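Local coordinates for carbohydrate binding family 6 (Clostridium thermocellum, PDB 5A8D), which probably hydrolyses terminal alpha-L-arabinofuranosidic linkages in arabinose-containing polysaccharides, as a glycoside hydrolase of family 43, at residues S33-A38 with S54-A59; S235-M240 with N267-V272; V280-R285 with C302-F307. All blocks are in the same frame, centred on the assembly; numbering follows the deposited sequence. Where two conformers were deposited one is given.

Contact 1 of 3, residues S33-A38 with S54-A59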
ATOM      1  N   SER A  33      -1.751  26.123 -54.229  1.00 24.11           N
ATOM      2  CA  SER A  33      -2.172  27.175 -55.135  1.00 24.00           C
ATOM      3  C   SER A  33      -3.358  27.930 -54.616  1.00 22.11           C
ATOM      4  O   SER A  33      -4.338  27.324 -54.192  1.00 22.75           O
ATOM      5  CB  SER A  33      -2.540  26.613 -56.497  1.00 26.33           C
ATOM      6  OG  SER A  33      -3.232  27.572 -57.296  1.00 24.33           O
ATOM      7  N   GLN A  34      -3.261  29.256 -54.625  1.00 21.22           N
ATOM      8  CA  GLN A  34      -4.404  30.117 -54.314  1.00 21.16           C
ATOM      9  C   GLN A  34      -5.154  30.641 -55.569  1.00 24.08           C
ATOM     10  O   GLN A  34      -5.923  31.629 -55.497  1.00 22.35           O
ATOM     11  CB  GLN A  34      -3.944  31.294 -53.451  1.00 19.95           C
ATOM     12  CG  GLN A  34      -3.264  30.899 -52.144  1.00 20.31           C
ATOM     13  CD  GLN A  34      -4.165  30.131 -51.209  1.00 20.56           C
ATOM     14  OE1 GLN A  34      -5.183  30.616 -50.711  1.00 20.93           O
ATOM     15  NE2 GLN A  34      -3.817  28.856 -51.004  1.00 24.84           N
ATOM     16  N   ARG A  35      -4.960  29.978 -56.701  1.00 26.10           N
ATOM     17  CA  ARG A  35      -5.449  30.509 -57.976  1.00 30.33           C
ATOM     18  C   ARG A  35      -6.927  30.683 -58.151  1.00 32.08           C
ATOM     19  O   ARG A  35      -7.362  31.586 -58.936  1.00 35.33           O
ATOM     20  CB  ARG A  35      -4.999  29.665 -59.140  1.00 31.21           C
ATOM     21  CG  ARG A  35      -3.611  30.001 -59.604  1.00 37.03           C
ATOM     22  CD  ARG A  35      -3.552  29.918 -61.119  1.00 39.81           C
ATOM     23  NE  ARG A  35      -3.886  28.578 -61.596  1.00 37.24           N
ATOM     24  CZ  ARG A  35      -3.839  28.188 -62.868  1.00 51.37           C
ATOM     25  NH1 ARG A  35      -3.483  29.040 -63.832  1.00 54.34           N
ATOM     26  NH2 ARG A  35      -4.162  26.926 -63.192  1.00 51.37           N
ATOM     27  N   PHE A  36      -7.681  29.825 -57.490  1.00 27.85           N
ATOM     28  CA  PHE A  36      -9.126  29.809 -57.638  1.00 31.48           C
ATOM     29  C   PHE A  36      -9.880  30.225 -56.380  1.00 28.31           C
ATOM     30  O   PHE A  36     -11.041  29.850 -56.190  1.00 30.63           O
ATOM     31  CB  PHE A  36      -9.526  28.401 -58.074  1.00 32.96           C
ATOM     32  CG  PHE A  36      -8.911  27.995 -59.385  1.00 34.20           C
ATOM     33  CD1 PHE A  36      -9.369  28.548 -60.550  1.00 34.22           C
ATOM     34  CD2 PHE A  36      -7.844  27.107 -59.444  1.00 34.30           C
ATOM     35  CE1 PHE A  36      -8.798  28.200 -61.780  1.00 37.16           C
ATOM     36  CE2 PHE A  36      -7.262  26.764 -60.662  1.00 37.70           C
ATOM     37  CZ  PHE A  36      -7.745  27.307 -61.840  1.00 36.46           C
ATOM     38  N   THR A  37      -9.230  31.018 -55.521  1.00 26.13           N
ATOM     39  CA  THR A  37      -9.848  31.455 -54.289  1.00 23.67           C
ATOM     40  C   THR A  37      -9.438  32.891 -54.069  1.00 23.58           C
ATOM     41  O   THR A  37      -8.778  33.491 -54.936  1.00 24.04           O
ATOM     42  CB  THR A  37      -9.453  30.532 -53.138  1.00 24.58           C
ATOM     43  OG1 THR A  37     -10.310  30.748 -51.996  1.00 23.05           O
ATOM     44  CG2 THR A  37      -7.969  30.709 -52.767  1.00 22.77           C
ATOM     45  N   ALA A  38      -9.843  33.438 -52.946  1.00 21.54           N
ATOM     46  CA  ALA A  38      -9.550  34.797 -52.597  1.00 21.52           C
ATOM     47  C   ALA A  38      -8.973  34.798 -51.194  1.00 20.38           C
ATOM     48  O   ALA A  38      -9.590  34.276 -50.263  1.00 21.71           O
ATOM     49  CB  ALA A  38     -10.804  35.649 -52.691  1.00 23.11           C
ATOM     50  N   SER A  54      -6.944  38.867 -52.712  1.00 17.15           N
ATOM     51  CA  SER A  54      -6.311  38.421 -53.931  1.00 19.27           C
ATOM     52  C   SER A  54      -7.334  37.753 -54.840  1.00 20.44           C
ATOM     53  O   SER A  54      -8.310  37.148 -54.395  1.00 19.49           O
ATOM     54  CB  SER A  54      -5.131  37.445 -53.693  1.00 18.01           C
ATOM     55  OG  SER A  54      -5.556  36.305 -52.957  1.00 18.43           O
ATOM     56  N   HIS A  55      -7.065  37.885 -56.139  1.00 20.68           N
ATOM     57  CA  HIS A  55      -7.820  37.200 -57.199  1.00 26.92           C
ATOM     58  C   HIS A  55      -6.817  36.685 -58.201  1.00 24.38           C
ATOM     59  O   HIS A  55      -5.743  37.291 -58.424  1.00 23.73           O
ATOM     60  CB  HIS A  55      -8.852  38.123 -57.869  1.00 28.85           C
ATOM     61  CG  HIS A  55      -9.811  38.699 -56.891  1.00 31.12           C
ATOM     62  ND1 HIS A  55     -10.822  37.958 -56.318  1.00 33.25           N
ATOM     63  CD2 HIS A  55      -9.840  39.913 -56.281  1.00 32.23           C
ATOM     64  CE1 HIS A  55     -11.452  38.698 -55.419  1.00 33.64           C
ATOM     65  NE2 HIS A  55     -10.875  39.885 -55.383  1.00 32.78           N
ATOM     66  N   ASP A  56      -7.104  35.524 -58.785  1.00 27.91           N
ATOM     67  CA  ASP A  56      -6.193  35.079 -59.807  1.00 32.36           C
ATOM     68  C   ASP A  56      -7.003  34.625 -61.037  1.00 41.94           C
ATOM     69  O   ASP A  56      -7.038  35.347 -62.060  1.00 45.65           O
ATOM     70  CB  ASP A  56      -5.205  34.090 -59.190  1.00 32.55           C
ATOM     71  CG  ASP A  56      -4.083  33.697 -60.154  1.00 31.88           C
ATOM     72  OD1 ASP A  56      -4.350  33.710 -61.377  1.00 29.91           O
ATOM     73  OD2 ASP A  56      -2.978  33.346 -59.677  1.00 28.13           O
ATOM     74  N   SER A  57      -7.701  33.513 -60.913  1.00 39.52           N
ATOM     75  CA  SER A  57      -8.471  32.951 -62.045  1.00 44.55           C
ATOM     76  C   SER A  57      -9.774  32.383 -61.451  1.00 48.30           C
ATOM     77  O   SER A  57     -10.157  32.845 -60.376  1.00 49.21           O
ATOM     78  CB  SER A  57      -7.621  31.906 -62.799  1.00 47.28           C
ATOM     79  OG  SER A  57      -6.219  32.200 -62.884  1.00 48.14           O
ATOM     80  N   ASP A  58     -10.548  31.492 -62.096  1.00 72.75           N
ATOM     81  CA  ASP A  58     -10.854  31.378 -63.548  1.00 99.47           C
ATOM     82  C   ASP A  58     -12.361  30.997 -63.641  1.00120.69           C
ATOM     83  O   ASP A  58     -12.763  30.203 -64.502  1.00123.64           O
ATOM     84  CB  ASP A  58     -10.023  30.280 -64.259  1.00106.38           C
ATOM     85  CG  ASP A  58      -9.760  30.583 -65.735  1.00110.01           C
ATOM     86  OD1 ASP A  58     -10.736  30.808 -66.490  1.00114.86           O
ATOM     87  OD2 ASP A  58      -8.570  30.579 -66.137  1.00100.87           O
ATOM     88  N   ALA A  59     -13.178  31.568 -62.750  1.00150.17           N
ATOM     89  CA  ALA A  59     -14.535  31.062 -62.461  1.00177.26           C
ATOM     90  C   ALA A  59     -15.497  31.076 -63.659  1.00201.07           C
ATOM     91  O   ALA A  59     -15.975  32.139 -64.060  1.00211.36           O
ATOM     92  CB  ALA A  59     -15.145  31.831 -61.289  1.00172.76           C
TER
HETATM   93  O   HOH W   1      -6.144  34.405 -54.823  1.00 23.47           O
HETATM   94  O   HOH W   2      -9.045  33.791 -57.669  1.00 31.58           O

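Contact 2 of 3, residues S235-M240 with N267-V272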
ATOM      1  N   SER A 235      -8.690  21.257 -42.115  1.00 20.72           N
ATOM      2  CA  SER A 235      -7.844  22.390 -41.721  1.00 19.00           C
ATOM      3  C   SER A 235      -8.726  23.380 -40.971  1.00 20.20           C
ATOM      4  O   SER A 235      -9.861  23.621 -41.396  1.00 19.52           O
ATOM      5  CB  SER A 235      -7.260  23.026 -43.001  1.00 19.06           C
ATOM      6  OG  SER A 235      -6.653  24.254 -42.764  1.00 18.33           O
ATOM      7  N   LYS A 236      -8.198  23.945 -39.887  1.00 18.52           N
ATOM      8  CA  LYS A 236      -8.883  24.951 -39.104  1.00 18.71           C
ATOM      9  C   LYS A 236      -8.044  26.122 -38.863  1.00 18.15           C
ATOM     10  O   LYS A 236      -6.829  26.082 -39.077  1.00 17.57           O
ATOM     11  CB  LYS A 236      -9.260  24.322 -37.745  1.00 20.89           C
ATOM     12  CG  LYS A 236     -10.046  23.030 -37.841  1.00 24.48           C
ATOM     13  CD  LYS A 236     -10.282  22.373 -36.476  1.00 29.23           C
ATOM     14  CE  LYS A 236     -10.986  21.028 -36.642  1.00 40.60           C
ATOM     15  NZ  LYS A 236     -10.093  19.962 -37.254  1.00 47.17           N
ATOM     16  N   ILE A 237      -8.640  27.219 -38.394  1.00 15.24           N
ATOM     17  CA  ILE A 237      -7.793  28.344 -37.964  1.00 16.44           C
ATOM     18  C   ILE A 237      -7.529  28.143 -36.444  1.00 15.61           C
ATOM     19  O   ILE A 237      -8.475  28.054 -35.665  1.00 17.27           O
ATOM     20  CB  ILE A 237      -8.460  29.712 -38.235  1.00 17.00           C
ATOM     21  CG1 ILE A 237      -8.642  29.975 -39.746  1.00 18.31           C
ATOM     22  CG2 ILE A 237      -7.610  30.803 -37.631  1.00 17.86           C
ATOM     23  CD1 ILE A 237      -9.395  31.261 -40.062  1.00 22.22           C
ATOM     24  N   GLU A 238      -6.270  28.017 -36.072  1.00 15.02           N
ATOM     25  CA  GLU A 238      -5.842  27.684 -34.721  1.00 15.88           C
ATOM     26  C   GLU A 238      -4.841  28.725 -34.264  1.00 15.79           C
ATOM     27  O   GLU A 238      -4.475  29.617 -35.022  1.00 14.52           O
ATOM     28  CB  GLU A 238      -5.248  26.272 -34.673  1.00 17.99           C
ATOM     29  CG  GLU A 238      -6.214  25.247 -35.269  1.00 18.72           C
ATOM     30  CD  GLU A 238      -5.891  23.806 -34.980  1.00 21.78           C
ATOM     31  OE1 GLU A 238      -5.271  23.522 -33.976  1.00 27.02           O
ATOM     32  OE2 GLU A 238      -6.344  22.921 -35.756  1.00 24.38           O
ATOM     33  N   TYR A 239      -4.457  28.680 -32.983  1.00 15.24           N
ATOM     34  CA  TYR A 239      -3.573  29.709 -32.465  1.00 14.45           C
ATOM     35  C   TYR A 239      -2.749  29.274 -31.251  1.00 14.45           C
ATOM     36  O   TYR A 239      -3.097  28.335 -30.518  1.00 14.84           O
ATOM     37  CB  TYR A 239      -4.326  31.011 -32.164  1.00 13.93           C
ATOM     38  CG  TYR A 239      -5.098  31.019 -30.848  1.00 13.38           C
ATOM     39  CD1 TYR A 239      -6.187  30.189 -30.633  1.00 14.58           C
ATOM     40  CD2 TYR A 239      -4.715  31.853 -29.789  1.00 14.35           C
ATOM     41  CE1 TYR A 239      -6.853  30.178 -29.412  1.00 14.45           C
ATOM     42  CE2 TYR A 239      -5.364  31.842 -28.587  1.00 14.81           C
ATOM     43  CZ  TYR A 239      -6.437  31.051 -28.387  1.00 14.01           C
ATOM     44  OH  TYR A 239      -7.145  30.981 -27.209  1.00 16.63           O
ATOM     45  N   MET A 240      -1.701  30.062 -31.065  1.00 15.51           N
ATOM     46  CA  MET A 240      -0.802  30.018 -29.940  1.00 15.68           C
ATOM     47  C   MET A 240      -0.688  31.420 -29.360  1.00 15.93           C
ATOM     48  O   MET A 240      -0.925  32.406 -30.054  1.00 15.63           O
ATOM     49  CB  MET A 240       0.596  29.586 -30.390  1.00 16.56           C
ATOM     50  CG  MET A 240       0.641  28.352 -31.282  1.00 17.64           C
ATOM     51  SD  MET A 240       2.342  27.726 -31.412  1.00 19.60           S
ATOM     52  CE  MET A 240       3.123  28.988 -32.325  1.00 18.82           C
ATOM     53  N   ASN A 267      -7.677  28.882 -45.445  1.00 22.30           N
ATOM     54  CA  ASN A 267      -7.932  29.489 -44.143  1.00 21.20           C
ATOM     55  C   ASN A 267      -7.106  30.737 -43.931  1.00 20.25           C
ATOM     56  O   ASN A 267      -6.715  31.072 -42.774  1.00 18.12           O
ATOM     57  CB  ASN A 267      -7.703  28.431 -43.042  1.00 20.81           C
ATOM     58  CG  ASN A 267      -8.934  27.619 -42.773  1.00 23.38           C
ATOM     59  OD1 ASN A 267     -10.040  28.136 -42.771  1.00 24.26           O
ATOM     60  ND2 ASN A 267      -8.773  26.349 -42.555  1.00 22.50           N
ATOM     61  N   HIS A 268      -6.823  31.465 -45.024  1.00 18.11           N
ATOM     62  CA  HIS A 268      -6.227  32.778 -44.917  1.00 16.73           C
ATOM     63  C   HIS A 268      -7.210  33.701 -44.242  1.00 17.72           C
ATOM     64  O   HIS A 268      -8.402  33.619 -44.442  1.00 18.25           O
ATOM     65  CB  HIS A 268      -5.734  33.318 -46.268  1.00 18.36           C
ATOM     66  CG  HIS A 268      -4.608  32.503 -46.772  1.00 18.21           C
ATOM     67  ND1 HIS A 268      -4.800  31.348 -47.490  1.00 20.66           N
ATOM     68  CD2 HIS A 268      -3.289  32.567 -46.490  1.00 19.09           C
ATOM     69  CE1 HIS A 268      -3.628  30.777 -47.699  1.00 20.03           C
ATOM     70  NE2 HIS A 268      -2.708  31.478 -47.075  1.00 19.60           N
ATOM     71  N   HIS A 269      -6.676  34.541 -43.374  1.00 17.14           N
ATOM     72  CA  HIS A 269      -7.553  35.300 -42.434  1.00 16.41           C
ATOM     73  C   HIS A 269      -6.845  36.528 -41.940  1.00 17.19           C
ATOM     74  O   HIS A 269      -5.609  36.644 -42.048  1.00 16.37           O
ATOM     75  CB  HIS A 269      -7.957  34.427 -41.221  1.00 17.04           C
ATOM     76  CG  HIS A 269      -6.801  34.006 -40.368  1.00 17.08           C
ATOM     77  ND1 HIS A 269      -5.915  33.029 -40.749  1.00 17.08           N
ATOM     78  CD2 HIS A 269      -6.352  34.472 -39.175  1.00 18.11           C
ATOM     79  CE1 HIS A 269      -4.951  32.927 -39.846  1.00 18.69           C
ATOM     80  NE2 HIS A 269      -5.183  33.808 -38.889  1.00 17.61           N
ATOM     81  N   ALA A 270      -7.619  37.432 -41.379  1.00 15.73           N
ATOM     82  CA  ALA A 270      -7.093  38.585 -40.667  1.00 16.06           C
ATOM     83  C   ALA A 270      -7.821  38.688 -39.349  1.00 15.96           C
ATOM     84  O   ALA A 270      -8.998  38.321 -39.264  1.00 15.96           O
ATOM     85  CB  ALA A 270      -7.249  39.873 -41.468  1.00 18.62           C
ATOM     86  N   ILE A 271      -7.154  39.309 -38.365  1.00 16.48           N
ATOM     87  CA  ILE A 271      -7.726  39.575 -37.060  1.00 15.69           C
ATOM     88  C   ILE A 271      -7.419  41.025 -36.760  1.00 16.32           C
ATOM     89  O   ILE A 271      -6.229  41.418 -36.759  1.00 17.52           O
ATOM     90  CB  ILE A 271      -7.197  38.653 -35.949  1.00 16.04           C
ATOM     91  CG1 ILE A 271      -7.488  37.188 -36.313  1.00 17.03           C
ATOM     92  CG2 ILE A 271      -7.769  39.046 -34.587  1.00 18.04           C
ATOM     93  CD1 ILE A 271      -6.991  36.134 -35.318  1.00 18.25           C
ATOM     94  N   VAL A 272      -8.463  41.829 -36.607  1.00 16.65           N
ATOM     95  CA  VAL A 272      -8.315  43.277 -36.563  0.50 16.98           C
ATOM     96  C   VAL A 272      -9.248  43.906 -35.546  1.00 18.18           C
ATOM     97  O   VAL A 272     -10.351  43.437 -35.341  1.00 17.29           O
ATOM     98  CB  VAL A 272      -8.586  43.837 -37.996  0.50 17.00           C
ATOM     99  CG1 VAL A 272     -10.067  43.767 -38.388  0.50 15.96           C
ATOM    100  CG2 VAL A 272      -7.973  45.193 -38.172  0.50 17.61           C
TER

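Contact 3 of 3, residues V280-R285 with C302-F307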
ATOM      1  N   VAL A 280     -12.586  38.653 -36.686  0.50 16.87           N
ATOM      2  CA  VAL A 280     -11.849  37.761 -37.566  0.50 16.30           C
ATOM      3  C   VAL A 280     -12.532  37.787 -38.935  0.50 15.32           C
ATOM      4  O   VAL A 280     -13.760  37.706 -39.055  0.50 16.95           O
ATOM      5  CB  VAL A 280     -11.630  36.333 -36.990  0.50 16.68           C
ATOM      6  CG1 VAL A 280     -12.931  35.628 -36.679  0.50 17.66           C
ATOM      7  CG2 VAL A 280     -10.742  35.507 -37.900  0.50 17.86           C
ATOM      8  N   VAL A 281     -11.713  37.978 -39.958  1.00 16.05           N
ATOM      9  CA  VAL A 281     -12.216  38.013 -41.308  0.50 17.07           C
ATOM     10  C   VAL A 281     -11.570  36.845 -42.085  1.00 16.60           C
ATOM     11  O   VAL A 281     -10.363  36.613 -41.986  1.00 15.12           O
ATOM     12  CB  VAL A 281     -12.078  39.415 -41.999  0.50 19.87           C
ATOM     13  CG1 VAL A 281     -12.006  40.619 -41.013  0.50 16.37           C
ATOM     14  CG2 VAL A 281     -10.966  39.488 -42.959  0.50 17.38           C
ATOM     15  N   TYR A 282     -12.408  36.115 -42.808  1.00 17.12           N
ATOM     16  CA  TYR A 282     -11.956  34.905 -43.456  1.00 19.68           C
ATOM     17  C   TYR A 282     -12.807  34.642 -44.670  1.00 23.27           C
ATOM     18  O   TYR A 282     -13.824  35.255 -44.853  1.00 22.86           O
ATOM     19  CB  TYR A 282     -11.923  33.757 -42.463  1.00 21.36           C
ATOM     20  CG  TYR A 282     -13.251  33.424 -41.851  1.00 21.15           C
ATOM     21  CD1 TYR A 282     -13.759  34.153 -40.790  1.00 20.99           C
ATOM     22  CD2 TYR A 282     -14.040  32.406 -42.371  1.00 23.94           C
ATOM     23  CE1 TYR A 282     -14.973  33.897 -40.253  1.00 22.71           C
ATOM     24  CE2 TYR A 282     -15.283  32.112 -41.803  1.00 23.80           C
ATOM     25  CZ  TYR A 282     -15.750  32.857 -40.750  1.00 22.16           C
ATOM     26  OH  TYR A 282     -16.987  32.628 -40.172  1.00 26.27           O
ATOM     27  N   HIS A 283     -12.324  33.780 -45.558  1.00 28.20           N
ATOM     28  CA  HIS A 283     -13.031  33.526 -46.827  0.70 28.89           C
ATOM     29  C   HIS A 283     -13.650  32.138 -46.661  1.00 35.65           C
ATOM     30  O   HIS A 283     -12.988  31.194 -46.244  1.00 36.94           O
ATOM     31  CB  HIS A 283     -12.078  33.673 -48.049  0.70 33.17           C
ATOM     32  CG  HIS A 283     -12.703  33.395 -49.389  0.70 31.18           C
ATOM     33  ND1 HIS A 283     -13.257  34.380 -50.185  0.70 31.77           N
ATOM     34  CD2 HIS A 283     -12.805  32.246 -50.096  0.70 32.89           C
ATOM     35  CE1 HIS A 283     -13.711  33.839 -51.302  0.70 33.32           C
ATOM     36  NE2 HIS A 283     -13.457  32.547 -51.274  0.70 32.05           N
ATOM     37  N   ASN A 284     -14.945  32.027 -46.951  1.00 29.38           N
ATOM     38  CA  ASN A 284     -15.603  30.727 -46.851  1.00 32.85           C
ATOM     39  C   ASN A 284     -16.923  30.799 -47.616  1.00 35.24           C
ATOM     40  O   ASN A 284     -17.880  31.363 -47.110  1.00 29.34           O
ATOM     41  CB  ASN A 284     -15.808  30.344 -45.395  1.00 34.99           C
ATOM     42  CG  ASN A 284     -16.377  28.931 -45.209  1.00 45.01           C
ATOM     43  OD1 ASN A 284     -17.384  28.575 -45.823  1.00 37.85           O
ATOM     44  ND2 ASN A 284     -15.772  28.149 -44.310  1.00 44.27           N
ATOM     45  N   ARG A 285     -16.926  30.247 -48.840  1.00 35.77           N
ATOM     46  CA  ARG A 285     -18.129  30.199 -49.710  1.00 44.16           C
ATOM     47  C   ARG A 285     -19.329  29.585 -49.020  1.00 42.63           C
ATOM     48  O   ARG A 285     -20.424  30.160 -49.058  1.00 37.93           O
ATOM     49  CB  ARG A 285     -17.876  29.395 -50.997  1.00 51.89           C
ATOM     50  CG  ARG A 285     -17.030  30.091 -52.057  1.00 62.94           C
ATOM     51  CD  ARG A 285     -16.442  29.107 -53.092  1.00 73.24           C
ATOM     52  NE  ARG A 285     -14.986  29.263 -53.288  1.00 83.58           N
ATOM     53  CZ  ARG A 285     -14.041  28.882 -52.415  1.00 85.83           C
ATOM     54  NH1 ARG A 285     -14.370  28.344 -51.238  1.00 88.09           N
ATOM     55  NH2 ARG A 285     -12.747  29.080 -52.698  1.00 72.90           N
ATOM     56  N   CYS A 302     -16.285  36.451 -44.803  1.00 22.92           N
ATOM     57  CA  CYS A 302     -17.133  36.424 -43.616  1.00 20.66           C
ATOM     58  C   CYS A 302     -16.452  37.247 -42.550  1.00 19.28           C
ATOM     59  O   CYS A 302     -15.220  37.235 -42.452  1.00 18.38           O
ATOM     60  CB  CYS A 302     -17.255  34.998 -43.148  1.00 22.54           C
ATOM     61  SG  CYS A 302     -18.037  33.934 -44.435  1.00 25.78           S
ATOM     62  N   ILE A 303     -17.262  37.883 -41.702  1.00 20.82           N
ATOM     63  CA  ILE A 303     -16.741  38.670 -40.591  1.00 21.49           C
ATOM     64  C   ILE A 303     -17.462  38.237 -39.317  1.00 23.02           C
ATOM     65  O   ILE A 303     -18.695  38.294 -39.252  1.00 30.28           O
ATOM     66  CB  ILE A 303     -16.935  40.163 -40.833  1.00 24.81           C
ATOM     67  CG1 ILE A 303     -16.203  40.613 -42.105  1.00 27.60           C
ATOM     68  CG2 ILE A 303     -16.454  40.985 -39.600  1.00 27.53           C
ATOM     69  CD1 ILE A 303     -16.718  41.974 -42.586  1.00 34.05           C
ATOM     70  N   ASP A 304     -16.706  37.737 -38.349  1.00 19.47           N
ATOM     71  CA  ASP A 304     -17.234  37.350 -37.037  1.00 19.79           C
ATOM     72  C   ASP A 304     -16.554  38.212 -35.979  1.00 18.03           C
ATOM     73  O   ASP A 304     -15.405  38.583 -36.099  1.00 18.46           O
ATOM     74  CB  ASP A 304     -16.871  35.919 -36.735  1.00 21.73           C
ATOM     75  CG  ASP A 304     -17.577  34.883 -37.688  1.00 27.55           C
ATOM     76  OD1 ASP A 304     -18.453  35.224 -38.479  1.00 29.63           O
ATOM     77  OD2 ASP A 304     -17.177  33.736 -37.643  1.00 34.71           O
ATOM     78  N   GLN A 305     -17.275  38.503 -34.915  1.00 17.77           N
ATOM     79  CA  GLN A 305     -16.709  39.267 -33.813  1.00 18.06           C
ATOM     80  C   GLN A 305     -16.026  38.278 -32.856  1.00 19.24           C
ATOM     81  O   GLN A 305     -16.576  37.194 -32.533  1.00 20.35           O
ATOM     82  CB  GLN A 305     -17.783  40.049 -33.090  1.00 19.91           C
ATOM     83  CG  GLN A 305     -17.196  40.996 -32.064  1.00 21.94           C
ATOM     84  CD  GLN A 305     -18.204  41.944 -31.455  1.00 23.18           C
ATOM     85  OE1 GLN A 305     -19.346  42.059 -31.904  1.00 23.73           O
ATOM     86  NE2 GLN A 305     -17.761  42.671 -30.414  1.00 23.47           N
ATOM     87  N   MET A 306     -14.854  38.660 -32.376  1.00 18.35           N
ATOM     88  CA  MET A 306     -14.049  37.827 -31.504  1.00 18.64           C
ATOM     89  C   MET A 306     -14.003  38.386 -30.094  1.00 18.28           C
ATOM     90  O   MET A 306     -13.986  39.626 -29.901  1.00 19.40           O
ATOM     91  CB  MET A 306     -12.646  37.731 -32.054  1.00 19.97           C
ATOM     92  CG  MET A 306     -11.861  36.624 -31.410  1.00 22.76           C
ATOM     93  SD  MET A 306     -10.255  36.355 -32.251  1.00 28.32           S
ATOM     94  CE  MET A 306      -9.500  37.587 -31.465  1.00 19.45           C
ATOM     95  N   PHE A 307     -14.078  37.494 -29.094  1.00 18.29           N
ATOM     96  CA  PHE A 307     -14.096  37.866 -27.697  1.00 17.05           C
ATOM     97  C   PHE A 307     -12.972  37.135 -26.990  1.00 18.56           C
ATOM     98  O   PHE A 307     -12.652  35.974 -27.330  1.00 17.44           O
ATOM     99  CB  PHE A 307     -15.438  37.518 -27.056  1.00 19.58           C
ATOM    100  CG  PHE A 307     -16.581  38.276 -27.641  1.00 20.36           C
ATOM    101  CD1 PHE A 307     -17.158  37.853 -28.826  1.00 20.56           C
ATOM    102  CD2 PHE A 307     -16.986  39.487 -27.109  1.00 24.83           C
ATOM    103  CE1 PHE A 307     -18.169  38.571 -29.424  1.00 22.88           C
ATOM    104  CE2 PHE A 307     -18.025  40.215 -27.690  1.00 24.15           C
ATOM    105  CZ  PHE A 307     -18.624  39.761 -28.840  1.00 24.64           C
TER

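Contact 1 of 3, residues S33-A38 with S54-A59
Arg-35 meets Asp-56 and Ser-57 just after Ser-33, whose OG accepts from Arg-35 N in an ST turn. Gln-34 O and Thr-37 O accept from a water that lies 2.7 Å from Ser-54 OG, which also bonds Asp-39 N. Arg-35 O receives Ser-57 N at 2.8 Å. The arginine side chain crosses that of Asp-56 through methylenes, CG lying 3.4 Å from Asp-56 OD2; the guanidinium travels on to a salt bridge with Asp-322 of the second subunit. Asp-56 reaches the methylenes with CG trans to its backbone N (chi1 -173°). Its carboxylate is fixed on both oxygens, OD2 by Trp-102 NE1 and OD1 by Ser-57 OG, from above the plane. Phe-36 turns its ring edge to Asp-58, CE1 lying 3.5 Å from CB of this poorly ordered residue, which follows a cis peptide bond. At Thr-37 a second water touches the carbonyl O and accepts from Asp-56 N at 2.8 Å. Ala-38 closes in with CA 3.2 Å from Ser-54 O, a CA-H...O contact. This type I turn, Gln-34 to Thr-37, water-bridged to the end of strand 48-55, leads into strand 40-45, which opens the first blade of the beta-propeller expected of family 43.

Contact 2 of 3, residues S235-M240 with N267-V272
Ile-237 lays its side chain against Asn-267 and His-269 at once, and these three residues account for most of the surface buried here. The two branches of the isoleucine divide the work. CG2 stands over the centre of the imidazole of His-269, 4.0 Å from the ring centroid and only 6° off the normal, a CH-pi contact. CG1 turns instead to Asn-267, 3.8 Å from its CB, and the terminal CD1 ends 3.7 Å from His-269 CB. The isoleucine and histidine side chains run past each other in opposite directions: in Ile-237, CG2 is trans to the backbone N, and the imidazole of His-269 takes the sterically hindered rotamer between N and carbonyl carbon (chi1 63°).

That ring is held from both nitrogens. ND1 donates to Asn-267 O at 2.9 Å, the oxygen lying 16° out of the ring plane, and NE2 bonds Ser-225 OG in strand 221-228. In the propeller fold expected of family 43, the contact spans two successive four-stranded blades, for strand 237-242 belongs to one and strand 269-274 opens the next; they meet where each chain enters its strand.

Asn-267 supplies the polar counterpart. Its ND2 donates to Ser-235 OG at 3.0 Å with the oxygen lying in the amide plane, while its OD1 takes a hydrogen bond from Gln-258 NE2. Ser-235 OG is itself bonded to Ser-228 O, which links the amide to the end of the neighbouring strand 221-228.

Contact 3 of 3, residues V280-R285 with C302-F307
The two middle strands of a four-stranded antiparallel blade meet here, Val-280 pairing with Asp-304 and Tyr-282 with Cys-302. Both are hydrogen-bonded pairs, each closed by two reciprocal N-H...O=C bonds; Asp-304 N to Val-280 O, at 3.0 Å, is close to straight (169°), and Cys-302 N to Tyr-282 O is the shortest at 2.7 Å. Between them Val-281 and Ile-303 form the non-hydrogen-bonded pair, where Val-281 CA lies 3.3 Å from Cys-302 O in a CA-H...O contact.

On the face that carries Tyr-282, the phenol is folded across the neighbouring strand. With CG wedged between the backbone N and the carbonyl carbon (chi1 61°), the ring lies against Cys-302, whose CB meets one face, offset toward the rim and 3.5 Å from Tyr-282 CZ. Cys-302 SG approaches the ring more obliquely, as a sulfur-aromatic contact.

This face of the last blade of the propeller packs against the preceding one, where Leu-256 of strand 250-256 touches Val-280, Tyr-282 and Asp-304. At the far end of the ring, Tyr-282 OH donates to Asp-304 OD2 at 2.8 Å, reaching the carboxylate from above its plane, the ring and carboxylate standing 74° apart. The other oxygen, OD1, makes a salt bridge with Arg-291, which probably stabilises the negative charge in this buried setting. Where strand 277-283 ends, Asn-284 caps helix 285-289 through OD1 to Val-287 N, and the sulfur of Cys-302 packs against the Asn-284 backbone.

In the fold
Contacts 2 and 3 are near neighbours, their centres about 9 Å apart, and share a sheet: Ala-270 O and Val-281 N, 2.8 Å apart, probably hydrogen-bond strands 269-274 and 277-283. The same blade therefore packs back on its predecessor through contact 2 and is paired within itself by contact 3. Contact 1 lies about 19 Å, centre to centre, from either, yet it reaches both, Gln-34 packing on His-268 while Thr-37 and Ala-38 pack on His-283. Early and late parts of the chain thus come together, as expected when a propeller closes on itself. In family 43 the substrate pocket generally lies at one end of the central axis.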